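Local coordinates for AxyAgu115A (Amphibacillus xylanus NBRC 15112, PDB 6NPS), which is a family GH115 alpha-glucuronidase that probably hydrolyses glucuronic acid side groups from arabinoglucuronoxylan, at residues Q331-L334 and I335-V339; F283-D286 and G287-T291; Y253-E256 and Y257-L260; S219-F222 and N223-P227; E196-D199 and H200-L204. The protein carries 3 engineered substitutions. All coordinates share one frame; numbering follows the deposited sequence.

Contact 1 (Q331-L334 and I335-V339); sequences QNKL and IKEHV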
loop_
_atom_site.group_PDB
_atom_site.type_symbol
_atom_site.label_atom_id
_atom_site.label_comp_id
_atom_site.label_asym_id
_atom_site.label_seq_id
_atom_site.Cartn_x
_atom_site.Cartn_y
_atom_site.Cartn_z
ATOM N N GLN A 331 -7.700 -3.055 55.647
ATOM C CA GLN A 331 -8.700 -2.032 55.376
ATOM C C GLN A 331 -9.951 -2.248 56.220
ATOM O O GLN A 331 -10.458 -1.303 56.844
ATOM C CB GLN A 331 -9.009 -2.011 53.882
ATOM C CG GLN A 331 -7.891 -1.409 53.024
ATOM C CD GLN A 331 -8.040 -1.761 51.571
ATOM O OE1 GLN A 331 -8.683 -2.750 51.238
ATOM N NE2 GLN A 331 -7.434 -0.972 50.688
ATOM N N ASN A 332 -10.420 -3.499 56.329
ATOM C CA ASN A 332 -11.597 -3.761 57.155
ATOM C C ASN A 332 -11.376 -3.356 58.597
ATOM O O ASN A 332 -12.302 -2.868 59.265
ATOM C CB ASN A 332 -11.977 -5.229 57.081
ATOM C CG ASN A 332 -12.825 -5.532 55.855
ATOM O OD1 ASN A 332 -13.360 -4.618 55.204
ATOM N ND2 ASN A 332 -12.931 -6.810 55.520
ATOM N N LYS A 333 -10.159 -3.589 59.103
ATOM C CA LYS A 333 -9.806 -3.234 60.485
ATOM C C LYS A 333 -9.881 -1.723 60.684
ATOM O O LYS A 333 -10.432 -1.242 61.676
ATOM C CB LYS A 333 -8.407 -3.744 60.831
ATOM C CG LYS A 333 -8.250 -4.197 62.273
ATOM C CD LYS A 333 -6.854 -3.900 62.796
ATOM C CE LYS A 333 -6.858 -3.721 64.306
ATOM N NZ LYS A 333 -5.588 -3.120 64.797
ATOM N N LEU A 334 -9.323 -0.983 59.732
ATOM C CA LEU A 334 -9.429 0.473 59.720
ATOM C C LEU A 334 -10.888 0.933 59.665
ATOM O O LEU A 334 -11.307 1.819 60.426
ATOM C CB LEU A 334 -8.634 1.019 58.545
ATOM C CG LEU A 334 -7.112 0.938 58.678
ATOM C CD1 LEU A 334 -6.565 1.545 57.386
ATOM C CD2 LEU A 334 -6.638 1.655 59.934
ATOM N N ILE A 335 -11.694 0.297 58.824
ATOM C CA ILE A 335 -13.081 0.738 58.684
ATOM C C ILE A 335 -13.849 0.522 59.988
ATOM O O ILE A 335 -14.537 1.430 60.473
ATOM C CB ILE A 335 -13.726 0.036 57.474
ATOM C CG1 ILE A 335 -13.113 0.591 56.184
ATOM C CG2 ILE A 335 -15.254 0.210 57.497
ATOM C CD1 ILE A 335 -13.361 -0.289 54.953
ATOM N N LYS A 336 -13.616 -0.611 60.619
ATOM C CA LYS A 336 -14.255 -0.899 61.884
ATOM C C LYS A 336 -13.844 0.120 62.953
ATOM O O LYS A 336 -14.651 0.473 63.813
ATOM C CB LYS A 336 -13.911 -2.315 62.348
ATOM C CG LYS A 336 -15.114 -3.235 62.480
ATOM C CD LYS A 336 -14.701 -4.696 62.422
ATOM C CE LYS A 336 -15.427 -5.518 63.475
ATOM N NZ LYS A 336 -14.784 -5.399 64.813
ATOM N N GLU A 337 -12.597 0.590 62.905
ATOM C CA GLU A 337 -12.094 1.467 63.977
ATOM C C GLU A 337 -12.511 2.923 63.792
ATOM O O GLU A 337 -12.724 3.629 64.780
ATOM C CB GLU A 337 -10.568 1.388 64.065
ATOM C CG GLU A 337 -10.049 0.058 64.577
ATOM C CD GLU A 337 -8.545 -0.137 64.350
ATOM O OE1 GLU A 337 -7.936 0.618 63.556
ATOM O OE2 GLU A 337 -7.980 -1.077 64.949
ATOM N N HIS A 338 -12.661 3.385 62.551
ATOM C CA HIS A 338 -12.807 4.801 62.270
ATOM C C HIS A 338 -14.059 5.177 61.499
ATOM O O HIS A 338 -14.243 6.364 61.216
ATOM C CB HIS A 338 -11.587 5.297 61.495
ATOM C CG HIS A 338 -10.298 5.006 62.194
ATOM N ND1 HIS A 338 -10.042 5.446 63.478
ATOM C CD2 HIS A 338 -9.216 4.285 61.813
ATOM C CE1 HIS A 338 -8.848 5.020 63.854
ATOM N NE2 HIS A 338 -8.324 4.318 62.863
ATOM N N VAL A 339 -14.908 4.219 61.133
ATOM C CA VAL A 339 -16.126 4.514 60.381
ATOM C C VAL A 339 -17.321 3.982 61.159
ATOM O O VAL A 339 -18.212 4.749 61.532
ATOM C CB VAL A 339 -16.096 3.916 58.967
ATOM C CG1 VAL A 339 -17.469 4.139 58.260
ATOM C CG2 VAL A 339 -14.980 4.565 58.131
#
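I335 and Q331 meet on the tightly packed face of the last turns of helix 317-338. The amide N of I335 donates to Q331 O at 2.8 Å. I335 CG1 follows, 3.3 Å from the same oxygen, because it stands beside the backbone N (chi1 -70°). One turn on, L334 O accepts the amide N of H338 at 3.0 Å and, weakly, that of E337. L334 CD2 reaches the imidazole of H338, 4.1 Å from its CD2. The helix belongs to the TIM-barrel part of the enzyme, running between the neighbouring parallel strands 298-300 and 348-351. Its packed side faces two ways: I335 rests on I298 and I300 of strand 298-300, while L334 touches L288 of helix 277-291. Towards solvent the contact is looser and mostly electrostatic. The K333 chain, bent at chi2 (-146°), sends its ammonium group to E337 OE2, a salt bridge of 3.1 Å between residues four apart. E337 itself lies close to the helix, with CG 3.2 Å from K333 O. The bond from V339 N to I335 O, 2.9 Å long, closes the helix where V339 leaves helical backbone angles.

Contact 2 (F283-D286 and G287-T291); sequences FWED and GLKRT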
loop_
_atom_site.group_PDB
_atom_site.type_symbol
_atom_site.label_atom_id
_atom_site.label_comp_id
_atom_site.label_asym_id
_atom_site.label_seq_id
_atom_site.Cartn_x
_atom_site.Cartn_y
_atom_site.Cartn_z
ATOM N N PHE A 283 -2.200 6.408 55.610
ATOM C CA PHE A 283 -2.863 7.113 54.525
ATOM C C PHE A 283 -4.343 6.736 54.445
ATOM O O PHE A 283 -5.213 7.618 54.405
ATOM C CB PHE A 283 -2.111 6.821 53.220
ATOM C CG PHE A 283 -2.660 7.533 52.011
ATOM C CD1 PHE A 283 -2.624 8.924 51.920
ATOM C CD2 PHE A 283 -3.158 6.800 50.942
ATOM C CE1 PHE A 283 -3.140 9.571 50.754
ATOM C CE2 PHE A 283 -3.682 7.426 49.789
ATOM C CZ PHE A 283 -3.652 8.823 49.691
ATOM N N TRP A 284 -4.651 5.427 54.465
ATOM C CA TRP A 284 -6.033 4.949 54.416
ATOM C C TRP A 284 -6.799 5.333 55.679
ATOM O O TRP A 284 -7.985 5.685 55.610
ATOM C CB TRP A 284 -6.045 3.430 54.207
ATOM C CG TRP A 284 -5.599 3.024 52.818
ATOM C CD1 TRP A 284 -5.693 3.778 51.682
ATOM C CD2 TRP A 284 -5.021 1.774 52.423
ATOM N NE1 TRP A 284 -5.201 3.069 50.601
ATOM C CE2 TRP A 284 -4.790 1.835 51.040
ATOM C CE3 TRP A 284 -4.710 0.601 53.103
ATOM C CZ2 TRP A 284 -4.224 0.779 50.324
ATOM C CZ3 TRP A 284 -4.149 -0.463 52.377
ATOM C CH2 TRP A 284 -3.907 -0.357 51.013
ATOM N N GLU A 285 -6.140 5.266 56.831
ATOM C CA GLU A 285 -6.750 5.705 58.087
ATOM C C GLU A 285 -7.142 7.188 58.057
ATOM O O GLU A 285 -8.252 7.557 58.459
ATOM C CB GLU A 285 -5.779 5.454 59.252
ATOM C CG GLU A 285 -6.343 5.918 60.567
ATOM C CD GLU A 285 -5.292 5.950 61.695
ATOM O OE1 GLU A 285 -4.167 5.443 61.491
ATOM O OE2 GLU A 285 -5.604 6.496 62.774
ATOM N N ASP A 286 -6.227 8.069 57.625
ATOM C CA ASP A 286 -6.576 9.487 57.564
ATOM C C ASP A 286 -7.652 9.759 56.516
ATOM O O ASP A 286 -8.493 10.651 56.703
ATOM C CB ASP A 286 -5.314 10.308 57.315
ATOM C CG ASP A 286 -4.455 10.444 58.607
ATOM O OD1 ASP A 286 -4.844 9.801 59.610
ATOM O OD2 ASP A 286 -3.433 11.176 58.636
ATOM N N GLY A 287 -7.677 8.978 55.436
ATOM C CA GLY A 287 -8.764 9.107 54.471
ATOM C C GLY A 287 -10.117 8.726 55.060
ATOM O O GLY A 287 -11.134 9.401 54.822
ATOM N N LEU A 288 -10.159 7.629 55.807
ATOM C CA LEU A 288 -11.423 7.197 56.394
ATOM C C LEU A 288 -11.890 8.159 57.484
ATOM O O LEU A 288 -13.096 8.399 57.630
ATOM C CB LEU A 288 -11.280 5.775 56.957
ATOM C CG LEU A 288 -10.944 4.692 55.931
ATOM C CD1 LEU A 288 -10.465 3.435 56.657
ATOM C CD2 LEU A 288 -12.150 4.381 55.009
ATOM N N LYS A 289 -10.958 8.706 58.265
ATOM C CA LYS A 289 -11.317 9.727 59.247
ATOM C C LYS A 289 -11.844 10.992 58.579
ATOM O O LYS A 289 -12.687 11.683 59.154
ATOM C CB LYS A 289 -10.108 10.079 60.113
ATOM C CG LYS A 289 -9.742 9.056 61.164
ATOM C CD LYS A 289 -8.672 9.629 62.112
ATOM C CE LYS A 289 -8.269 8.620 63.188
ATOM N NZ LYS A 289 -7.289 9.187 64.170
ATOM N N ARG A 290 -11.360 11.318 57.373
ATOM C CA ARG A 290 -11.679 12.618 56.789
ATOM C C ARG A 290 -13.070 12.639 56.153
ATOM O O ARG A 290 -13.781 13.643 56.252
ATOM C CB ARG A 290 -10.611 13.007 55.767
ATOM C CG ARG A 290 -10.422 14.501 55.626
ATOM C CD ARG A 290 -9.598 14.840 54.398
ATOM N NE ARG A 290 -9.754 16.239 54.020
ATOM C CZ ARG A 290 -9.691 16.678 52.767
ATOM N NH1 ARG A 290 -9.472 15.817 51.783
ATOM N NH2 ARG A 290 -9.855 17.966 52.495
ATOM N N THR A 291 -13.478 11.581 55.458
ATOM C CA THR A 291 -14.794 11.610 54.833
ATOM C C THR A 291 -15.623 10.370 55.162
ATOM O O THR A 291 -16.662 10.144 54.528
ATOM C CB THR A 291 -14.685 11.796 53.297
ATOM O OG1 THR A 291 -14.078 10.648 52.705
ATOM C CG2 THR A 291 -13.872 13.036 52.971
#
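K289 and E285, one helical turn apart, run side by side and point the same way. Traced outward, K289 begins with CB 3.5 Å from E285 O, the carbonyl that also takes its amide N in a bond of 2.9 Å. CG stays against that same oxygen at 3.4 Å, since it stands beside the backbone N (chi1 -75°). The chain is then fully extended, which carries CE up to the carboxylate of its partner, 3.4 Å from E285 OE2. NZ closes the salt bridge to that oxygen at 3.5 Å, a long pairing on the exposed side of the helix. E285 CG lies anti to its own N (chi1 179°), and this brings the carboxylate to the lysine. Helix 277-291 stands in the TIM-barrel region, between strands 241-242 and 298-300, and its two flanks differ in character. On the buried one, L288 CG presses on W284 O at 3.1 Å, and the W284 ring packs on V327 and Q331 of helix 317-338. The amide N of G287 bonds to F283 O at 3.0 Å. R290 N reaches D286 O only weakly, while the carboxylate of D286 finds a partner beyond the helix, its OD2 hydrogen-bonded to the hydroxyl of Y267.

Contact 3 (Y253-E256 and Y257-L260); sequences YGEE and YKYL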
loop_
_atom_site.group_PDB
_atom_site.type_symbol
_atom_site.label_atom_id
_atom_site.label_comp_id
_atom_site.label_asym_id
_atom_site.label_seq_id
_atom_site.Cartn_x
_atom_site.Cartn_y
_atom_site.Cartn_z
ATOM N N TYR A 253 -8.988 9.591 46.626
ATOM C CA TYR A 253 -8.964 9.599 45.158
ATOM C C TYR A 253 -7.528 9.588 44.643
ATOM O O TYR A 253 -6.588 9.907 45.370
ATOM C CB TYR A 253 -9.729 10.797 44.608
ATOM C CG TYR A 253 -11.212 10.605 44.887
ATOM C CD1 TYR A 253 -11.987 9.777 44.073
ATOM C CD2 TYR A 253 -11.804 11.185 46.020
ATOM C CE1 TYR A 253 -13.331 9.555 44.354
ATOM C CE2 TYR A 253 -13.136 10.976 46.293
ATOM C CZ TYR A 253 -13.897 10.161 45.444
ATOM O OH TYR A 253 -15.227 9.929 45.716
ATOM N N GLY A 254 -7.386 9.283 43.342
ATOM C CA GLY A 254 -6.110 8.847 42.801
ATOM C C GLY A 254 -4.999 9.874 42.879
ATOM O O GLY A 254 -3.818 9.509 42.889
ATOM N N GLU A 255 -5.333 11.164 42.924
ATOM C CA GLU A 255 -4.278 12.178 42.962
ATOM C C GLU A 255 -3.877 12.588 44.389
ATOM O O GLU A 255 -2.878 13.313 44.556
ATOM C CB GLU A 255 -4.715 13.421 42.179
ATOM C CG GLU A 255 -4.851 13.195 40.670
ATOM C CD GLU A 255 -3.507 13.164 39.957
ATOM O OE1 GLU A 255 -2.891 12.075 39.840
ATOM O OE2 GLU A 255 -3.064 14.245 39.516
ATOM N N GLU A 256 -4.616 12.148 45.419
ATOM C CA GLU A 256 -4.318 12.598 46.784
ATOM C C GLU A 256 -2.904 12.228 47.195
ATOM O O GLU A 256 -2.174 13.064 47.740
ATOM C CB GLU A 256 -5.334 12.032 47.781
ATOM C CG GLU A 256 -6.754 12.593 47.544
ATOM C CD GLU A 256 -7.748 12.334 48.692
ATOM O OE1 GLU A 256 -7.391 12.558 49.878
ATOM O OE2 GLU A 256 -8.908 11.928 48.386
ATOM N N TYR A 257 -2.486 10.975 46.930
ATOM C CA TYR A 257 -1.205 10.507 47.462
ATOM C C TYR A 257 -0.043 11.301 46.888
ATOM O O TYR A 257 0.968 11.529 47.577
ATOM C CB TYR A 257 -1.022 9.006 47.198
ATOM C CG TYR A 257 0.191 8.409 47.934
ATOM C CD1 TYR A 257 1.221 7.812 47.238
ATOM C CD2 TYR A 257 0.267 8.424 49.322
ATOM C CE1 TYR A 257 2.314 7.260 47.885
ATOM C CE2 TYR A 257 1.377 7.882 49.997
ATOM C CZ TYR A 257 2.398 7.301 49.273
ATOM O OH TYR A 257 3.499 6.756 49.911
ATOM N N LYS A 258 -0.183 11.767 45.653
ATOM C CA LYS A 258 0.883 12.532 45.020
ATOM C C LYS A 258 1.274 13.767 45.833
ATOM O O LYS A 258 2.447 14.146 45.837
ATOM C CB LYS A 258 0.466 12.933 43.602
ATOM C CG LYS A 258 1.617 13.409 42.761
ATOM C CD LYS A 258 1.170 14.052 41.452
ATOM C CE LYS A 258 -0.180 14.746 41.573
ATOM N NZ LYS A 258 -0.508 15.502 40.329
ATOM N N TYR A 259 0.320 14.410 46.507
ATOM C CA TYR A 259 0.594 15.638 47.259
ATOM C C TYR A 259 0.959 15.382 48.714
ATOM O O TYR A 259 1.508 16.275 49.364
ATOM C CB TYR A 259 -0.631 16.569 47.249
ATOM C CG TYR A 259 -1.074 17.057 45.879
ATOM C CD1 TYR A 259 -0.665 18.299 45.390
ATOM C CD2 TYR A 259 -1.907 16.281 45.079
ATOM C CE1 TYR A 259 -1.072 18.749 44.144
ATOM C CE2 TYR A 259 -2.312 16.721 43.824
ATOM C CZ TYR A 259 -1.898 17.956 43.365
ATOM O OH TYR A 259 -2.293 18.405 42.122
ATOM N N LEU A 260 0.628 14.204 49.250
ATOM C CA LEU A 260 0.847 13.884 50.656
ATOM C C LEU A 260 2.063 12.997 50.887
ATOM O O LEU A 260 2.491 12.849 52.036
ATOM C CB LEU A 260 -0.411 13.198 51.236
ATOM C CG LEU A 260 -1.691 14.025 51.155
ATOM C CD1 LEU A 260 -2.903 13.241 51.603
ATOM C CD2 LEU A 260 -1.602 15.304 51.911
HETATM O O HOH W 1 -4.102 8.687 46.066
HETATM O O HOH W 2 -1.433 9.926 43.607
#
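A salt bridge between E255 and K258 spans this helix start: NZ of K258 lies 3.0 Å from OE2 of E255. The two chains run alongside each other, and a bend at chi2 of E255 (-77°) folds its carboxylate over to the lysine, which meets OE2 from above the carboxylate plane. A second glutamate turns back on the chain: E256 OE2 accepts the amide N of Y253 at 2.9 Å, while E256 OE1 is salt-bridged to R252. Water 1 bridges the two segments, donating to Y253 O and accepting from Y257 N, each at 2.9 Å. The chain here leaves the loop that follows strand 241-242 of the barrel and enters the short helix 256-260, which precedes the longer helix 277-291. Y259 N then reaches E256 O at 3.1 Å. Further out, the Y259 ring offers its edge to a carbonyl, CD2 coming 3.2 Å from E255 O, and the same ring makes a cation-pi contact with R221. L260 CG lies 3.6 Å from E256 O, and the ring of Y257 meets F283 edge-to-face.

Contact 4 (S219-F222 and N223-P227); sequences SARF and NDDGP
A type I beta turn, R221 to D224, lies in the loop between strand 212-214 and helix 230-238 of the TIM-barrel region. It is closed by D224 N donating to R221 O at 3.0 Å, with F222 (phi/psi -59°/-38°) and N223 at the corner positions. The next residue reinforces it: D225 OD2 accepts R221 N at 2.7 Å in an almost straight bond, taken from above the carboxylate plane. That oxygen also receives water 3 at 2.6 Å, so two donors grip it. D225 OD1 takes water 4 at 2.9 Å, and R221 NE donates weakly to this water near the guanidinium plane. The R221 chain, bent at chi3, lays its guanidinium over D224, the two planar groups stacked, with D224 CB 4.1 Å above the guanidinium centre. The attraction there is of charge alone, for NH1 stands 4.1 Å from D224 OD2 with no N-H aimed at it; D224 OD1 has its salt bridge with R290. F222 points the other way, edge-to-face with Y198. A compact turn with an aspartate bonded back to a main-chain amide thus shapes one of the strand-to-helix loops of a TIM barrel.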
loop_
_atom_site.group_PDB
_atom_site.type_symbol
_atom_site.label_atom_id
_atom_site.label_comp_id
_atom_site.label_asym_id
_atom_site.label_seq_id
_atom_site.Cartn_x
_atom_site.Cartn_y
_atom_site.Cartn_z
ATOM N N SER A 219 -6.897 14.862 36.933
ATOM C CA SER A 219 -6.175 16.033 37.439
ATOM C C SER A 219 -7.071 16.826 38.388
ATOM O O SER A 219 -7.168 18.064 38.335
ATOM C CB SER A 219 -5.675 16.918 36.304
ATOM O OG SER A 219 -6.677 17.850 35.939
ATOM N N ALA A 220 -7.777 16.093 39.236
ATOM C CA ALA A 220 -8.757 16.656 40.144
ATOM C C ALA A 220 -8.731 15.829 41.413
ATOM O O ALA A 220 -8.395 14.640 41.386
ATOM C CB ALA A 220 -10.167 16.640 39.535
ATOM N N ARG A 221 -9.111 16.457 42.523
ATOM C CA ARG A 221 -9.256 15.770 43.803
ATOM C C ARG A 221 -10.616 16.184 44.345
ATOM O O ARG A 221 -10.765 17.305 44.851
ATOM C CB ARG A 221 -8.139 16.153 44.777
ATOM C CG ARG A 221 -6.802 15.561 44.402
ATOM C CD ARG A 221 -5.699 16.118 45.298
ATOM N NE ARG A 221 -5.492 17.551 45.100
ATOM C CZ ARG A 221 -4.953 18.373 46.003
ATOM N NH1 ARG A 221 -4.538 17.909 47.176
ATOM N NH2 ARG A 221 -4.816 19.663 45.735
ATOM N N PHE A 222 -11.576 15.272 44.231
ATOM C CA PHE A 222 -12.949 15.587 44.567
ATOM C C PHE A 222 -13.044 16.033 46.020
ATOM O O PHE A 222 -13.774 16.981 46.324
ATOM C CB PHE A 222 -13.815 14.375 44.298
ATOM C CG PHE A 222 -15.287 14.586 44.579
ATOM C CD1 PHE A 222 -16.116 15.206 43.652
ATOM C CD2 PHE A 222 -15.835 14.160 45.798
ATOM C CE1 PHE A 222 -17.511 15.337 43.930
ATOM C CE2 PHE A 222 -17.178 14.336 46.095
ATOM C CZ PHE A 222 -18.029 14.898 45.142
ATOM N N ASN A 223 -12.262 15.408 46.916
ATOM C CA ASN A 223 -12.336 15.748 48.359
ATOM C C ASN A 223 -11.690 17.075 48.715
ATOM O O ASN A 223 -11.852 17.527 49.854
ATOM C CB ASN A 223 -11.682 14.672 49.220
ATOM C CG ASN A 223 -12.429 13.354 49.143
ATOM O OD1 ASN A 223 -13.662 13.334 49.027
ATOM N ND2 ASN A 223 -11.686 12.238 49.158
ATOM N N ASP A 224 -10.976 17.711 47.774
ATOM C CA ASP A 224 -10.173 18.893 48.047
ATOM C C ASP A 224 -10.481 20.094 47.163
ATOM O O ASP A 224 -9.973 21.182 47.460
ATOM C CB ASP A 224 -8.679 18.566 47.883
ATOM C CG ASP A 224 -8.221 17.415 48.782
ATOM O OD1 ASP A 224 -7.977 17.658 49.994
ATOM O OD2 ASP A 224 -8.097 16.273 48.281
ATOM N N ASP A 225 -11.263 19.935 46.086
ATOM C CA ASP A 225 -11.400 20.940 45.033
ATOM C C ASP A 225 -12.689 21.735 45.143
ATOM O O ASP A 225 -13.072 22.405 44.175
ATOM C CB ASP A 225 -11.371 20.285 43.645
ATOM C CG ASP A 225 -9.985 19.773 43.249
ATOM O OD1 ASP A 225 -8.981 20.133 43.919
ATOM O OD2 ASP A 225 -9.910 19.004 42.248
ATOM N N GLY A 226 -13.401 21.629 46.273
ATOM C CA GLY A 226 -14.732 22.177 46.406
ATOM C C GLY A 226 -14.881 23.652 46.112
ATOM O O GLY A 226 -15.891 24.054 45.517
ATOM N N PRO A 227 -13.926 24.516 46.526
ATOM C CA PRO A 227 -12.686 24.355 47.310
ATOM C C PRO A 227 -12.888 23.551 48.604
ATOM O O PRO A 227 -14.028 23.461 49.067
ATOM C CB PRO A 227 -12.280 25.797 47.635
ATOM C CG PRO A 227 -12.859 26.599 46.531
ATOM C CD PRO A 227 -14.182 25.931 46.207
HETATM O O HOH W 3 -8.729 20.283 40.335
HETATM O O HOH W 4 -6.533 19.517 42.553
#

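Contact 5 (E196-D199 and H200-L204); sequences EMYD and HVFEL
F202 spreads its ring across the rounded shoulder of Y198, one turn back in helix 195-207. Y198 CB sits over the phenyl face, 4.1 Å from the ring centroid. Beside it, Y198 O presses on the same face towards the rim, 3.1 Å above the plane, while accepting F202 N at 2.8 Å. The two rings are near parallel, with planes 24° apart, yet slid so far that they barely overlap; what fills the hollow is the tyrosine stem. V201 fits a second hollow, its CB 4.0 Å from Y198 CD1 and its CG2 4.0 Å from the sulfur of M197. M197 bends at chi2 (-90°) and chi3, setting CE above the rim of the Y198 ring. On another side of the helix the imidazole of H200 leans on the main chain, CD2 lying 3.2 Å from E196 O, and its ND1 bonds to D141. Polar ends gather there too: water 5 donates to D199 OD1 and to E203 OE1, at 3.0 and 3.1 Å. D199 is salt-bridged to K38 and hydrogen-bonded to Y238, and E203 is salt-bridged to R207, so the water and these partners probably ease the repulsion between two nearby carboxylates.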
loop_
_atom_site.group_PDB
_atom_site.type_symbol
_atom_site.label_atom_id
_atom_site.label_comp_id
_atom_site.label_asym_id
_atom_site.label_seq_id
_atom_site.Cartn_x
_atom_site.Cartn_y
_atom_site.Cartn_z
ATOM N N GLU A 196 -19.651 24.359 42.308
ATOM C CA GLU A 196 -20.528 25.020 41.344
ATOM C C GLU A 196 -20.751 24.132 40.132
ATOM O O GLU A 196 -21.886 23.965 39.656
ATOM C CB GLU A 196 -19.923 26.359 40.921
ATOM C CG GLU A 196 -20.094 27.505 41.940
ATOM C CD GLU A 196 -19.787 27.103 43.395
ATOM O OE1 GLU A 196 -18.643 26.686 43.693
ATOM O OE2 GLU A 196 -20.704 27.200 44.241
ATOM N N MET A 197 -19.675 23.541 39.627
ATOM C CA MET A 197 -19.802 22.597 38.533
ATOM C C MET A 197 -20.546 21.337 38.974
ATOM O O MET A 197 -21.485 20.899 38.298
ATOM C CB MET A 197 -18.412 22.282 37.988
ATOM C CG MET A 197 -18.427 21.397 36.747
ATOM S SD MET A 197 -18.350 19.676 37.264
ATOM C CE MET A 197 -16.571 19.455 37.367
ATOM N N TYR A 198 -20.190 20.776 40.147
ATOM C CA TYR A 198 -20.741 19.477 40.526
ATOM C C TYR A 198 -22.222 19.548 40.838
ATOM O O TYR A 198 -22.898 18.520 40.772
ATOM C CB TYR A 198 -19.992 18.867 41.737
ATOM C CG TYR A 198 -18.853 17.969 41.237
ATOM C CD1 TYR A 198 -19.136 16.770 40.581
ATOM C CD2 TYR A 198 -17.534 18.340 41.391
ATOM C CE1 TYR A 198 -18.132 15.961 40.078
ATOM C CE2 TYR A 198 -16.499 17.539 40.915
ATOM C CZ TYR A 198 -16.811 16.346 40.247
ATOM O OH TYR A 198 -15.819 15.535 39.768
ATOM N N ASP A 199 -22.730 20.727 41.199
ATOM C CA ASP A 199 -24.165 20.867 41.412
ATOM C C ASP A 199 -24.944 20.454 40.156
ATOM O O ASP A 199 -25.960 19.759 40.253
ATOM C CB ASP A 199 -24.477 22.302 41.841
ATOM C CG ASP A 199 -25.901 22.462 42.337
ATOM O OD1 ASP A 199 -26.654 23.250 41.720
ATOM O OD2 ASP A 199 -26.275 21.799 43.326
ATOM N N HIS A 200 -24.446 20.802 38.968
ATOM C CA HIS A 200 -25.108 20.367 37.723
ATOM C C HIS A 200 -24.995 18.855 37.487
ATOM O O HIS A 200 -25.924 18.217 36.951
ATOM C CB HIS A 200 -24.509 21.114 36.539
ATOM C CG HIS A 200 -24.637 22.602 36.644
ATOM N ND1 HIS A 200 -25.761 23.285 36.220
ATOM C CD2 HIS A 200 -23.782 23.540 37.118
ATOM C CE1 HIS A 200 -25.593 24.578 36.432
ATOM N NE2 HIS A 200 -24.401 24.759 36.980
ATOM N N VAL A 201 -23.836 18.278 37.807
ATOM C CA VAL A 201 -23.651 16.830 37.728
ATOM C C VAL A 201 -24.611 16.124 38.682
ATOM O O VAL A 201 -25.260 15.133 38.320
ATOM C CB VAL A 201 -22.185 16.467 38.051
ATOM C CG1 VAL A 201 -21.995 14.959 38.170
ATOM C CG2 VAL A 201 -21.281 17.037 37.005
ATOM N N PHE A 202 -24.678 16.591 39.931
ATOM C CA PHE A 202 -25.571 15.959 40.894
ATOM C C PHE A 202 -27.024 16.044 40.423
ATOM O O PHE A 202 -27.789 15.089 40.584
ATOM C CB PHE A 202 -25.440 16.592 42.280
ATOM C CG PHE A 202 -24.039 16.501 42.894
ATOM C CD1 PHE A 202 -23.167 15.464 42.572
ATOM C CD2 PHE A 202 -23.620 17.462 43.794
ATOM C CE1 PHE A 202 -21.890 15.401 43.143
ATOM C CE2 PHE A 202 -22.331 17.418 44.378
ATOM C CZ PHE A 202 -21.480 16.374 44.064
ATOM N N GLU A 203 -27.424 17.188 39.863
ATOM C CA GLU A 203 -28.807 17.346 39.414
ATOM C C GLU A 203 -29.123 16.381 38.281
ATOM O O GLU A 203 -30.185 15.746 38.275
ATOM C CB GLU A 203 -29.056 18.794 38.977
ATOM C CG GLU A 203 -30.508 19.077 38.619
ATOM C CD GLU A 203 -30.766 20.483 38.057
ATOM O OE1 GLU A 203 -29.943 21.408 38.279
ATOM O OE2 GLU A 203 -31.828 20.654 37.413
ATOM N N LEU A 204 -28.211 16.257 37.311
ATOM C CA LEU A 204 -28.420 15.342 36.201
ATOM C C LEU A 204 -28.581 13.915 36.703
ATOM O O LEU A 204 -29.491 13.196 36.277
ATOM C CB LEU A 204 -27.261 15.438 35.217
ATOM C CG LEU A 204 -27.259 14.375 34.125
ATOM C CD1 LEU A 204 -28.455 14.522 33.121
ATOM C CD2 LEU A 204 -25.942 14.400 33.356
HETATM O O HOH W 5 -27.379 22.962 38.872
#

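All five contacts lie in the TIM-barrel region: contacts 2, 3 and 4 touch one another, contact 1 joins through contact 2, and contact 5 through contact 4. Contacts 1 and 2 have centres about 10 Å apart, H338 NE2 lying 3.4 Å from E285 CG. Contact 2 meets contact 3 through F283 CE1 and L260 CD1, 3.8 Å apart, and contact 4 through R290 NH2 and N223 O at 3.3 Å. Contacts 3 and 4 are joined by a probable hydrogen bond of 2.9 Å from N223 ND2 to E256 OE2. F222 CZ and F202 CZ, 3.9 Å apart, link contact 4 to contact 5. The most distant pair, contacts 1 and 5, have centres about 31 Å apart.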